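Local coordinates for Myo-inositol-1-phosphate synthase-related protein (PDB 3CIN), which is a myo-inositol-1-phosphate synthase-related protein that binds nicotinamide-adenine-dinucleotide on a Rossmann-type domain and forms assemblies of four chains, at residues S103-A111 and N254-D262; Q21-V29 and S329-V340. All blocks are in the same frame, centred on the assembly; numbering follows the deposited sequence.

Contact 1. Residues S103-A111 and N254-D262. With NAD (nicotinamide-adenine-dinucleotide), chain F.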
loop_
_atom_site.group_PDB
_atom_site.type_symbol
_atom_site.label_atom_id
_atom_site.label_comp_id
_atom_site.label_asym_id
_atom_site.label_seq_id
_atom_site.Cartn_x
_atom_site.Cartn_y
_atom_site.Cartn_z
ATOM N N SER A 103 36.389 -8.538 -0.635
ATOM C CA SER A 103 35.212 -7.780 -1.074
ATOM C C SER A 103 34.244 -8.539 -1.997
ATOM O O SER A 103 33.045 -8.539 -1.751
ATOM C CB SER A 103 35.661 -6.561 -1.869
ATOM O OG SER A 103 36.223 -5.551 -1.024
ATOM N N VAL A 104 34.816 -9.107 -3.045
ATOM C CA VAL A 104 34.047 -9.759 -4.134
ATOM C C VAL A 104 34.085 -11.297 -4.129
ATOM O O VAL A 104 33.704 -11.956 -5.099
ATOM C CB VAL A 104 34.407 -9.157 -5.494
ATOM C CG1 VAL A 104 34.258 -7.604 -5.456
ATOM C CG2 VAL A 104 35.819 -9.555 -5.962
ATOM N N ARG A 105 34.489 -11.868 -2.992
ATOM C CA ARG A 105 34.682 -13.307 -2.858
ATOM C C ARG A 105 33.418 -14.127 -3.159
ATOM O O ARG A 105 33.492 -15.274 -3.672
ATOM C CB ARG A 105 35.175 -13.581 -1.436
ATOM C CG ARG A 105 35.588 -15.001 -1.136
ATOM C CD ARG A 105 36.089 -15.130 0.323
ATOM N NE ARG A 105 37.287 -14.374 0.776
ATOM C CZ ARG A 105 38.305 -13.888 0.051
ATOM N NH1 ARG A 105 38.388 -13.987 -1.277
ATOM N NH2 ARG A 105 39.290 -13.262 0.697
ATOM N N ASN A 106 32.262 -13.549 -2.849
ATOM C CA ASN A 106 30.996 -14.182 -3.059
ATOM C C ASN A 106 30.255 -13.794 -4.342
ATOM O O ASN A 106 29.117 -14.249 -4.537
ATOM C CB ASN A 106 30.086 -13.905 -1.875
ATOM C CG ASN A 106 30.680 -14.377 -0.566
ATOM O OD1 ASN A 106 30.577 -13.698 0.459
ATOM N ND2 ASN A 106 31.303 -15.552 -0.586
ATOM N N LEU A 107 30.891 -12.993 -5.195
ATOM C CA LEU A 107 30.308 -12.513 -6.437
ATOM C C LEU A 107 31.008 -13.056 -7.658
ATOM O O LEU A 107 32.192 -13.386 -7.610
ATOM C CB LEU A 107 30.392 -10.997 -6.493
ATOM C CG LEU A 107 29.651 -10.282 -5.353
ATOM C CD1 LEU A 107 29.985 -8.821 -5.419
ATOM C CD2 LEU A 107 28.169 -10.498 -5.459
ATOM N N PRO A 108 30.295 -13.097 -8.791
ATOM C CA PRO A 108 30.860 -13.601 -10.026
ATOM C C PRO A 108 31.754 -12.574 -10.707
ATOM O O PRO A 108 31.470 -12.144 -11.824
ATOM C CB PRO A 108 29.620 -13.908 -10.864
ATOM C CG PRO A 108 28.630 -12.968 -10.449
ATOM C CD PRO A 108 28.897 -12.692 -8.962
ATOM N N ILE A 109 32.805 -12.175 -9.992
ATOM C CA ILE A 109 33.765 -11.183 -10.438
ATOM C C ILE A 109 35.130 -11.829 -10.323
ATOM O O ILE A 109 35.458 -12.406 -9.283
ATOM C CB ILE A 109 33.750 -9.930 -9.522
ATOM C CG1 ILE A 109 32.407 -9.163 -9.655
ATOM C CG2 ILE A 109 34.947 -9.040 -9.814
ATOM C CD1 ILE A 109 32.160 -8.113 -8.608
ATOM N N GLU A 110 35.930 -11.720 -11.384
ATOM C CA GLU A 110 37.307 -12.144 -11.374
ATOM C C GLU A 110 38.140 -11.009 -10.783
ATOM O O GLU A 110 38.316 -9.959 -11.418
ATOM C CB GLU A 110 37.737 -12.457 -12.819
ATOM C CG GLU A 110 38.974 -13.249 -12.916
ATOM C CD GLU A 110 39.458 -13.381 -14.344
ATOM O OE1 GLU A 110 38.641 -13.177 -15.283
ATOM O OE2 GLU A 110 40.657 -13.702 -14.523
ATOM N N ALA A 111 38.611 -11.208 -9.553
ATOM C CA ALA A 111 39.269 -10.149 -8.780
ATOM C C ALA A 111 40.759 -10.033 -9.023
ATOM O O ALA A 111 41.462 -11.039 -9.185
ATOM C CB ALA A 111 39.014 -10.377 -7.282
ATOM N N ASN A 254 20.209 -5.455 -7.543
ATOM C CA ASN A 254 21.653 -5.194 -7.626
ATOM C C ASN A 254 22.495 -6.332 -7.027
ATOM O O ASN A 254 22.204 -6.906 -5.954
ATOM C CB ASN A 254 21.944 -3.838 -6.978
ATOM C CG ASN A 254 21.408 -2.622 -7.817
ATOM O OD1 ASN A 254 21.157 -2.737 -9.043
ATOM N ND2 ASN A 254 21.246 -1.449 -7.150
ATOM N N MET A 255 23.558 -6.685 -7.756
ATOM C CA MET A 255 24.432 -7.795 -7.404
ATOM C C MET A 255 25.018 -7.604 -5.985
ATOM O O MET A 255 25.242 -8.579 -5.250
ATOM C CB MET A 255 25.541 -7.837 -8.478
ATOM C CG MET A 255 26.666 -8.863 -8.349
ATOM S SD MET A 255 28.086 -8.469 -9.455
ATOM C CE MET A 255 28.683 -6.946 -8.662
ATOM N N ASP A 256 25.202 -6.355 -5.592
ATOM C CA ASP A 256 25.775 -6.030 -4.292
ATOM C C ASP A 256 25.008 -6.629 -3.136
ATOM O O ASP A 256 25.566 -6.849 -2.057
ATOM C CB ASP A 256 25.801 -4.534 -4.092
ATOM C CG ASP A 256 26.458 -4.106 -2.728
ATOM O OD1 ASP A 256 27.660 -4.230 -2.560
ATOM O OD2 ASP A 256 25.779 -3.670 -1.800
ATOM N N PHE A 257 23.719 -6.827 -3.330
ATOM C CA PHE A 257 22.877 -7.465 -2.287
ATOM C C PHE A 257 23.201 -8.938 -1.987
ATOM O O PHE A 257 22.718 -9.489 -0.980
ATOM C CB PHE A 257 21.395 -7.321 -2.608
ATOM C CG PHE A 257 20.965 -5.865 -2.864
ATOM C CD1 PHE A 257 21.518 -4.800 -2.145
ATOM C CD2 PHE A 257 19.975 -5.595 -3.801
ATOM C CE1 PHE A 257 21.142 -3.499 -2.424
ATOM C CE2 PHE A 257 19.598 -4.287 -4.061
ATOM C CZ PHE A 257 20.179 -3.266 -3.403
ATOM N N LEU A 258 24.018 -9.549 -2.832
ATOM C CA LEU A 258 24.471 -10.902 -2.598
ATOM C C LEU A 258 25.932 -10.964 -2.097
ATOM O O LEU A 258 26.496 -12.052 -1.961
ATOM C CB LEU A 258 24.384 -11.682 -3.887
ATOM C CG LEU A 258 22.996 -11.785 -4.516
ATOM C CD1 LEU A 258 23.112 -12.297 -5.953
ATOM C CD2 LEU A 258 22.094 -12.635 -3.648
ATOM N N ALA A 259 26.512 -9.812 -1.798
ATOM C CA ALA A 259 27.937 -9.719 -1.469
ATOM C C ALA A 259 28.350 -10.494 -0.220
ATOM O O ALA A 259 29.438 -11.059 -0.203
ATOM C CB ALA A 259 28.386 -8.235 -1.383
ATOM N N LEU A 260 27.469 -10.599 0.773
ATOM C CA LEU A 260 27.846 -11.127 2.064
ATOM C C LEU A 260 27.220 -12.536 2.209
ATOM O O LEU A 260 26.062 -12.760 1.829
ATOM C CB LEU A 260 27.333 -10.222 3.229
ATOM C CG LEU A 260 27.901 -8.807 3.396
ATOM C CD1 LEU A 260 27.733 -8.260 4.857
ATOM C CD2 LEU A 260 29.291 -8.765 2.982
ATOM N N THR A 261 27.992 -13.466 2.745
ATOM C CA THR A 261 27.450 -14.759 3.123
ATOM C C THR A 261 26.570 -14.590 4.360
ATOM O O THR A 261 26.587 -13.545 4.988
ATOM C CB THR A 261 28.558 -15.732 3.437
ATOM O OG1 THR A 261 29.434 -15.129 4.398
ATOM C CG2 THR A 261 29.360 -16.072 2.166
ATOM N N ASP A 262 25.790 -15.608 4.707
ATOM C CA ASP A 262 25.085 -15.587 5.990
ATOM C C ASP A 262 26.079 -15.413 7.160
ATOM O O ASP A 262 25.826 -14.642 8.087
ATOM C CB ASP A 262 24.208 -16.850 6.165
ATOM C CG ASP A 262 22.799 -16.678 5.559
ATOM O OD1 ASP A 262 22.562 -15.689 4.809
ATOM O OD2 ASP A 262 21.915 -17.519 5.845
HETATM P PA NAD F . 28.031 -2.218 -7.203
HETATM O O1A NAD F . 27.270 -1.901 -8.462
HETATM O O2A NAD F . 28.268 -3.689 -7.049
HETATM O O5B NAD F . 29.430 -1.529 -7.372
HETATM C C5B NAD F . 30.505 -1.835 -6.487
HETATM C C4B NAD F . 31.793 -1.684 -7.277
HETATM O O4B NAD F . 32.891 -1.752 -6.381
HETATM C C3B NAD F . 32.024 -2.750 -8.341
HETATM O O3B NAD F . 32.492 -2.177 -9.551
HETATM C C2B NAD F . 33.097 -3.641 -7.727
HETATM O O2B NAD F . 33.787 -4.392 -8.689
HETATM C C1B NAD F . 33.902 -2.609 -6.968
HETATM N N9A NAD F . 34.730 -3.133 -5.879
HETATM C C8A NAD F . 34.339 -4.140 -5.002
HETATM N N7A NAD F . 35.331 -4.237 -4.051
HETATM C C5A NAD F . 36.306 -3.321 -4.361
HETATM C C6A NAD F . 37.560 -3.055 -3.804
HETATM N N6A NAD F . 38.017 -3.683 -2.675
HETATM N N1A NAD F . 38.285 -2.016 -4.353
HETATM C C2A NAD F . 37.810 -1.334 -5.459
HETATM N N3A NAD F . 36.611 -1.639 -6.070
HETATM C C4A NAD F . 35.895 -2.633 -5.505
HETATM O O3 NAD F . 27.314 -1.607 -5.941
HETATM P PN NAD F . 26.582 -0.211 -5.876
HETATM O O1N NAD F . 25.114 -0.458 -5.982
HETATM O O2N NAD F . 27.295 0.799 -6.711
HETATM O O5D NAD F . 26.802 0.166 -4.344
HETATM C C5D NAD F . 28.064 0.601 -3.895
HETATM C C4D NAD F . 28.122 0.660 -2.373
HETATM O O4D NAD F . 27.271 1.685 -1.937
HETATM C C3D NAD F . 27.721 -0.610 -1.640
HETATM O O3D NAD F . 28.555 -0.783 -0.465
HETATM C C2D NAD F . 26.316 -0.263 -1.172
HETATM O O2D NAD F . 25.959 -0.966 0.021
HETATM C C1D NAD F . 26.494 1.209 -0.871
HETATM N N1N NAD F . 25.227 1.936 -0.824
HETATM C C2N NAD F . 24.443 1.975 -1.904
HETATM C C3N NAD F . 23.252 2.738 -1.762
HETATM C C7N NAD F . 22.498 3.019 -2.980
HETATM O O7N NAD F . 22.953 2.420 -4.121
HETATM N N7N NAD F . 21.430 3.831 -2.937
HETATM C C4N NAD F . 22.912 3.379 -0.588
HETATM C C5N NAD F . 23.732 3.306 0.501
HETATM C C6N NAD F . 24.920 2.578 0.348
HETATM O O HOH W 1 31.438 -10.865 -1.964
#

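Contact 2. Residues Q21-V29 and S329-V340. With NAD (nicotinamide-adenine-dinucleotide), chain F.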
loop_
_atom_site.group_PDB
_atom_site.type_symbol
_atom_site.label_atom_id
_atom_site.label_comp_id
_atom_site.label_asym_id
_atom_site.label_seq_id
_atom_site.Cartn_x
_atom_site.Cartn_y
_atom_site.Cartn_z
ATOM N N GLN A 21 34.056 1.251 -9.060
ATOM C CA GLN A 21 33.343 1.820 -10.238
ATOM C C GLN A 21 32.135 0.974 -10.661
ATOM O O GLN A 21 32.146 0.304 -11.686
ATOM C CB GLN A 21 34.294 2.054 -11.425
ATOM C CG GLN A 21 33.667 2.941 -12.507
ATOM C CD GLN A 21 33.347 4.325 -12.016
ATOM O OE1 GLN A 21 34.161 4.962 -11.373
ATOM N NE2 GLN A 21 32.113 4.787 -12.273
ATOM N N GLY A 22 31.108 0.977 -9.798
ATOM C CA GLY A 22 29.886 0.227 -10.061
ATOM C C GLY A 22 28.688 1.147 -10.338
ATOM O O GLY A 22 28.817 2.215 -10.955
ATOM N N TYR A 23 27.520 0.731 -9.892
ATOM C CA TYR A 23 26.293 1.451 -10.208
ATOM C C TYR A 23 26.258 2.834 -9.610
ATOM O O TYR A 23 25.996 3.800 -10.342
ATOM C CB TYR A 23 25.074 0.669 -9.731
ATOM C CG TYR A 23 24.006 0.559 -10.772
ATOM C CD1 TYR A 23 23.511 1.688 -11.412
ATOM C CD2 TYR A 23 23.454 -0.678 -11.098
ATOM C CE1 TYR A 23 22.483 1.584 -12.377
ATOM C CE2 TYR A 23 22.483 -0.793 -12.050
ATOM C CZ TYR A 23 21.973 0.334 -12.675
ATOM O OH TYR A 23 20.968 0.210 -13.634
ATOM N N VAL A 24 26.507 2.949 -8.314
ATOM C CA VAL A 24 26.502 4.303 -7.675
ATOM C C VAL A 24 27.502 5.223 -8.312
ATOM O O VAL A 24 27.187 6.364 -8.734
ATOM C CB VAL A 24 26.714 4.242 -6.156
ATOM C CG1 VAL A 24 26.893 5.604 -5.548
ATOM C CG2 VAL A 24 25.491 3.533 -5.488
ATOM N N ALA A 25 28.731 4.739 -8.399
ATOM C CA ALA A 25 29.784 5.519 -8.983
ATOM C C ALA A 25 29.505 5.964 -10.407
ATOM O O ALA A 25 29.838 7.104 -10.819
ATOM C CB ALA A 25 31.112 4.748 -8.915
ATOM N N SER A 26 28.984 5.046 -11.217
ATOM C CA SER A 26 28.743 5.321 -12.581
ATOM C C SER A 26 27.541 6.278 -12.753
ATOM O O SER A 26 27.520 7.074 -13.657
ATOM C CB SER A 26 28.546 4.019 -13.335
ATOM O OG SER A 26 29.729 3.243 -13.323
ATOM N N THR A 27 26.562 6.213 -11.859
ATOM C CA THR A 27 25.434 7.139 -11.919
ATOM C C THR A 27 25.911 8.545 -11.515
ATOM O O THR A 27 25.502 9.530 -12.142
ATOM C CB THR A 27 24.347 6.679 -11.003
ATOM O OG1 THR A 27 23.934 5.381 -11.437
ATOM C CG2 THR A 27 23.150 7.630 -11.050
ATOM N N PHE A 28 26.763 8.627 -10.504
ATOM C CA PHE A 28 27.421 9.899 -10.093
ATOM C C PHE A 28 28.121 10.514 -11.263
ATOM O O PHE A 28 27.942 11.694 -11.567
ATOM C CB PHE A 28 28.412 9.600 -8.959
ATOM C CG PHE A 28 29.280 10.747 -8.558
ATOM C CD1 PHE A 28 28.749 11.923 -8.030
ATOM C CD2 PHE A 28 30.659 10.630 -8.652
ATOM C CE1 PHE A 28 29.570 12.947 -7.590
ATOM C CE2 PHE A 28 31.502 11.667 -8.239
ATOM C CZ PHE A 28 30.968 12.860 -7.766
ATOM N N VAL A 29 28.883 9.709 -11.983
ATOM C CA VAL A 29 29.671 10.248 -13.104
ATOM C C VAL A 29 28.775 10.681 -14.249
ATOM O O VAL A 29 28.940 11.770 -14.843
ATOM C CB VAL A 29 30.802 9.276 -13.559
ATOM C CG1 VAL A 29 31.482 9.739 -14.866
ATOM C CG2 VAL A 29 31.859 9.096 -12.404
ATOM N N SER A 329 20.666 3.908 -7.108
ATOM C CA SER A 329 21.947 4.512 -7.414
ATOM C C SER A 329 21.785 5.991 -7.690
ATOM O O SER A 329 22.613 6.790 -7.276
ATOM C CB SER A 329 22.573 3.771 -8.586
ATOM O OG SER A 329 22.804 2.434 -8.155
ATOM N N PRO A 330 20.689 6.385 -8.370
ATOM C CA PRO A 330 20.502 7.853 -8.529
ATOM C C PRO A 330 20.369 8.604 -7.221
ATOM O O PRO A 330 20.904 9.701 -7.091
ATOM C CB PRO A 330 19.265 7.935 -9.409
ATOM C CG PRO A 330 19.313 6.626 -10.195
ATOM C CD PRO A 330 19.708 5.645 -9.161
ATOM N N ALA A 331 19.682 8.029 -6.241
ATOM C CA ALA A 331 19.521 8.733 -4.971
ATOM C C ALA A 331 20.898 9.065 -4.365
ATOM O O ALA A 331 21.190 10.210 -3.949
ATOM C CB ALA A 331 18.690 7.918 -3.988
ATOM N N LEU A 332 21.760 8.066 -4.328
ATOM C CA LEU A 332 23.046 8.259 -3.690
ATOM C C LEU A 332 23.980 9.094 -4.565
ATOM O O LEU A 332 24.768 9.926 -4.065
ATOM C CB LEU A 332 23.689 6.921 -3.314
ATOM C CG LEU A 332 25.020 7.018 -2.568
ATOM C CD1 LEU A 332 24.916 7.919 -1.326
ATOM C CD2 LEU A 332 25.457 5.622 -2.083
ATOM N N GLY A 333 23.919 8.864 -5.860
ATOM C CA GLY A 333 24.645 9.694 -6.828
ATOM C C GLY A 333 24.403 11.183 -6.633
ATOM O O GLY A 333 25.329 11.987 -6.622
ATOM N N GLY A 334 23.152 11.571 -6.401
ATOM C CA GLY A 334 22.837 12.947 -6.170
ATOM C C GLY A 334 23.398 13.487 -4.885
ATOM O O GLY A 334 23.894 14.618 -4.837
ATOM N N LEU A 335 23.341 12.686 -3.839
ATOM C CA LEU A 335 23.946 13.108 -2.560
ATOM C C LEU A 335 25.431 13.335 -2.727
ATOM O O LEU A 335 26.000 14.288 -2.161
ATOM C CB LEU A 335 23.711 12.082 -1.480
ATOM C CG LEU A 335 22.261 11.888 -1.073
ATOM C CD1 LEU A 335 22.251 11.001 0.184
ATOM C CD2 LEU A 335 21.518 13.237 -0.819
ATOM N N LEU A 336 26.056 12.511 -3.552
ATOM C CA LEU A 336 27.510 12.606 -3.704
ATOM C C LEU A 336 27.926 13.937 -4.370
ATOM O O LEU A 336 29.040 14.442 -4.127
ATOM C CB LEU A 336 28.044 11.391 -4.486
ATOM C CG LEU A 336 28.212 10.107 -3.667
ATOM C CD1 LEU A 336 28.528 8.884 -4.569
ATOM C CD2 LEU A 336 29.292 10.226 -2.590
ATOM N N VAL A 337 27.065 14.482 -5.230
ATOM C CA VAL A 337 27.359 15.749 -5.899
ATOM C C VAL A 337 27.544 16.823 -4.816
ATOM O O VAL A 337 28.368 17.685 -4.942
ATOM C CB VAL A 337 26.320 16.116 -6.915
ATOM C CG1 VAL A 337 26.617 17.518 -7.504
ATOM C CG2 VAL A 337 26.297 15.034 -8.062
ATOM N N ASP A 338 26.726 16.786 -3.770
ATOM C CA ASP A 338 26.908 17.722 -2.634
ATOM C C ASP A 338 28.133 17.359 -1.770
ATOM O O ASP A 338 28.918 18.237 -1.400
ATOM C CB ASP A 338 25.695 17.738 -1.702
ATOM C CG ASP A 338 24.572 18.623 -2.158
ATOM O OD1 ASP A 338 24.676 19.377 -3.174
ATOM O OD2 ASP A 338 23.522 18.645 -1.447
ATOM N N LEU A 339 28.251 16.081 -1.421
ATOM C CA LEU A 339 29.267 15.610 -0.465
ATOM C C LEU A 339 30.682 15.897 -0.937
ATOM O O LEU A 339 31.527 16.277 -0.140
ATOM C CB LEU A 339 29.119 14.131 -0.181
ATOM C CG LEU A 339 27.950 13.792 0.704
ATOM C CD1 LEU A 339 27.584 12.290 0.573
ATOM C CD2 LEU A 339 28.212 14.174 2.154
ATOM N N VAL A 340 30.968 15.747 -2.226
ATOM C CA VAL A 340 32.281 16.117 -2.702
ATOM C C VAL A 340 32.570 17.614 -2.567
ATOM O O VAL A 340 33.701 18.010 -2.280
ATOM C CB VAL A 340 32.560 15.640 -4.163
ATOM C CG1 VAL A 340 32.473 14.103 -4.274
ATOM C CG2 VAL A 340 31.704 16.373 -5.201
HETATM P PA NAD F . 28.031 -2.218 -7.203
HETATM O O1A NAD F . 27.270 -1.901 -8.462
HETATM O O2A NAD F . 28.268 -3.689 -7.049
HETATM O O5B NAD F . 29.430 -1.529 -7.372
HETATM C C5B NAD F . 30.505 -1.835 -6.487
HETATM C C4B NAD F . 31.793 -1.684 -7.277
HETATM O O4B NAD F . 32.891 -1.752 -6.381
HETATM C C3B NAD F . 32.024 -2.750 -8.341
HETATM O O3B NAD F . 32.492 -2.177 -9.551
HETATM C C2B NAD F . 33.097 -3.641 -7.727
HETATM O O2B NAD F . 33.787 -4.392 -8.689
HETATM C C1B NAD F . 33.902 -2.609 -6.968
HETATM N N9A NAD F . 34.730 -3.133 -5.879
HETATM C C8A NAD F . 34.339 -4.140 -5.002
HETATM N N7A NAD F . 35.331 -4.237 -4.051
HETATM C C5A NAD F . 36.306 -3.321 -4.361
HETATM C C6A NAD F . 37.560 -3.055 -3.804
HETATM N N6A NAD F . 38.017 -3.683 -2.675
HETATM N N1A NAD F . 38.285 -2.016 -4.353
HETATM C C2A NAD F . 37.810 -1.334 -5.459
HETATM N N3A NAD F . 36.611 -1.639 -6.070
HETATM C C4A NAD F . 35.895 -2.633 -5.505
HETATM O O3 NAD F . 27.314 -1.607 -5.941
HETATM P PN NAD F . 26.582 -0.211 -5.876
HETATM O O1N NAD F . 25.114 -0.458 -5.982
HETATM O O2N NAD F . 27.295 0.799 -6.711
HETATM O O5D NAD F . 26.802 0.166 -4.344
HETATM C C5D NAD F . 28.064 0.601 -3.895
HETATM C C4D NAD F . 28.122 0.660 -2.373
HETATM O O4D NAD F . 27.271 1.685 -1.937
HETATM C C3D NAD F . 27.721 -0.610 -1.640
HETATM O O3D NAD F . 28.555 -0.783 -0.465
HETATM C C2D NAD F . 26.316 -0.263 -1.172
HETATM O O2D NAD F . 25.959 -0.966 0.021
HETATM C C1D NAD F . 26.494 1.209 -0.871
HETATM N N1N NAD F . 25.227 1.936 -0.824
HETATM C C2N NAD F . 24.443 1.975 -1.904
HETATM C C3N NAD F . 23.252 2.738 -1.762
HETATM C C7N NAD F . 22.498 3.019 -2.980
HETATM O O7N NAD F . 22.953 2.420 -4.121
HETATM N N7N NAD F . 21.430 3.831 -2.937
HETATM C C4N NAD F . 22.912 3.379 -0.588
HETATM C C5N NAD F . 23.732 3.306 0.501
HETATM C C6N NAD F . 24.920 2.578 0.348
#

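Contact 1. Residues S103-A111 and N254-D262
Two loops that border the nicotinamide-adenine-dinucleotide pocket meet where Leu107 and Ile109 of 103-111 pack on Met255 of 254-262. The first loop follows strand 96-97 of the parallel sheet; the second follows strand 242-252 of the mixed sheet and winds through a short 3-10 turn at 255-258. Leu107 enters with its CD2 branch, which lies 3.6 Å from Met255 CG and also rests on the backbone carbonyl of Met255, while its CD1 branch faces Ala259 CB. Met255 sends CG anti to its backbone N (chi1 177°), and the bend at chi3 (68°) turns the terminal methyl aside. CE thereby comes 3.7 Å from Ile109 CD1 and at the same time 3.7 Å from O2A of the dinucleotide, so the terminal methyl sits between Ile109 and the phosphate that carries O2A.

A water makes a polar link between the backbones. It donates to Ala259 O at 2.7 Å and to Ser103 O, and accepts from Asn106 N at 2.9 Å, tying the start of the 103-111 loop and its type I turn to the residue just after the 3-10 turn.

On the ligand side, Ser103 OG accepts a nearly straight bond from adenine N6A (3.1 Å, 171° at the hydrogen), and Val104 CG1 lies against C8A of the same base. Further along the dinucleotide, Asp256 OD2 receives only a weak bond from ribose O2D at 3.3 Å; the same oxygen is also hydrogen-bonded to Thr145 OG1. Thr261, at the N-cap of helix 262-272, turns OG1 to Gly264 N. The arrangement is that of a dinucleotide site completed by loops from two sheets, one holding the adenine end and the other reaching toward the second ribose.

Contact 2. Residues Q21-V29 and S329-V340
With CG anti to its backbone N (chi1 172°), Phe28 swings its ring from helix 23-36 across to helix 328-348, where it sits as a knob in the hole formed by Gly333, Leu336, Val337 and Val340. Its CD1 is 3.7 Å from Leu336 CB, CE1 meets Val337 CG2, and CZ reaches Val340 CG1, whereas Gly333 O approaches the ring edge near its plane. One turn earlier, the first torsion of Val24 sets CG1 toward the partner helix and CG2 toward the dinucleotide: CG1 packs 3.8 Å from both Leu332 CD2 and Leu336 CD1.

The segment axes come within 8.1 Å and cross at -58°. The helices come closest in register at Gly333, whose CA lies 4.3 Å from Phe28 CA, consistent with glycine's bare backbone letting them approach. Thr27 CG2 packs on Pro330, while Thr27 OG1 bonds back to Tyr23 O, which also accepts from Thr27 N on the opposite face of its carbonyl plane. In one of two conformers, Ser329 OG lies by Tyr23 and is bonded to Asp300 OD1. Phe313 of the third subunit packs on Thr27 and Val337.

At the N-terminal end of helix 23-36 two successive amides grip the pyrophosphate, Tyr23 N to O1A at 3.0 Å and Val24 N to O2N at 2.8 Å, both nearly straight, 171° at the hydrogen. Gly22 CA passes close to O5B of the dinucleotide, and Leu332 CD2 rests against C3N of the nicotinamide. Strand 14-19, its glycine-rich turn and this helix are consistent with the dinucleotide-binding motif of a Rossmann fold.

In the fold
Nicotinamide-adenine-dinucleotide lies between the two contacts, whose centres are about 20 Å apart. Contact 2 is the more deeply placed, about 9 Å from the centre of the chain against about 18 Å for contact 1. They touch directly where Asn254 OD1 lies 3.7 Å from Tyr23 CD2. Both segments of contact 1 fall in the sequence between the two helices of contact 2, so the chain leaves the first helix, forms contact 1 and later returns as the second. Around the same ligand, Asp65 OD1, Cys143 O, Thr145 OG1, Tyr175 OH and Asp328 O add further hydrogen bonds, Asp328 coming immediately before segment 329-340.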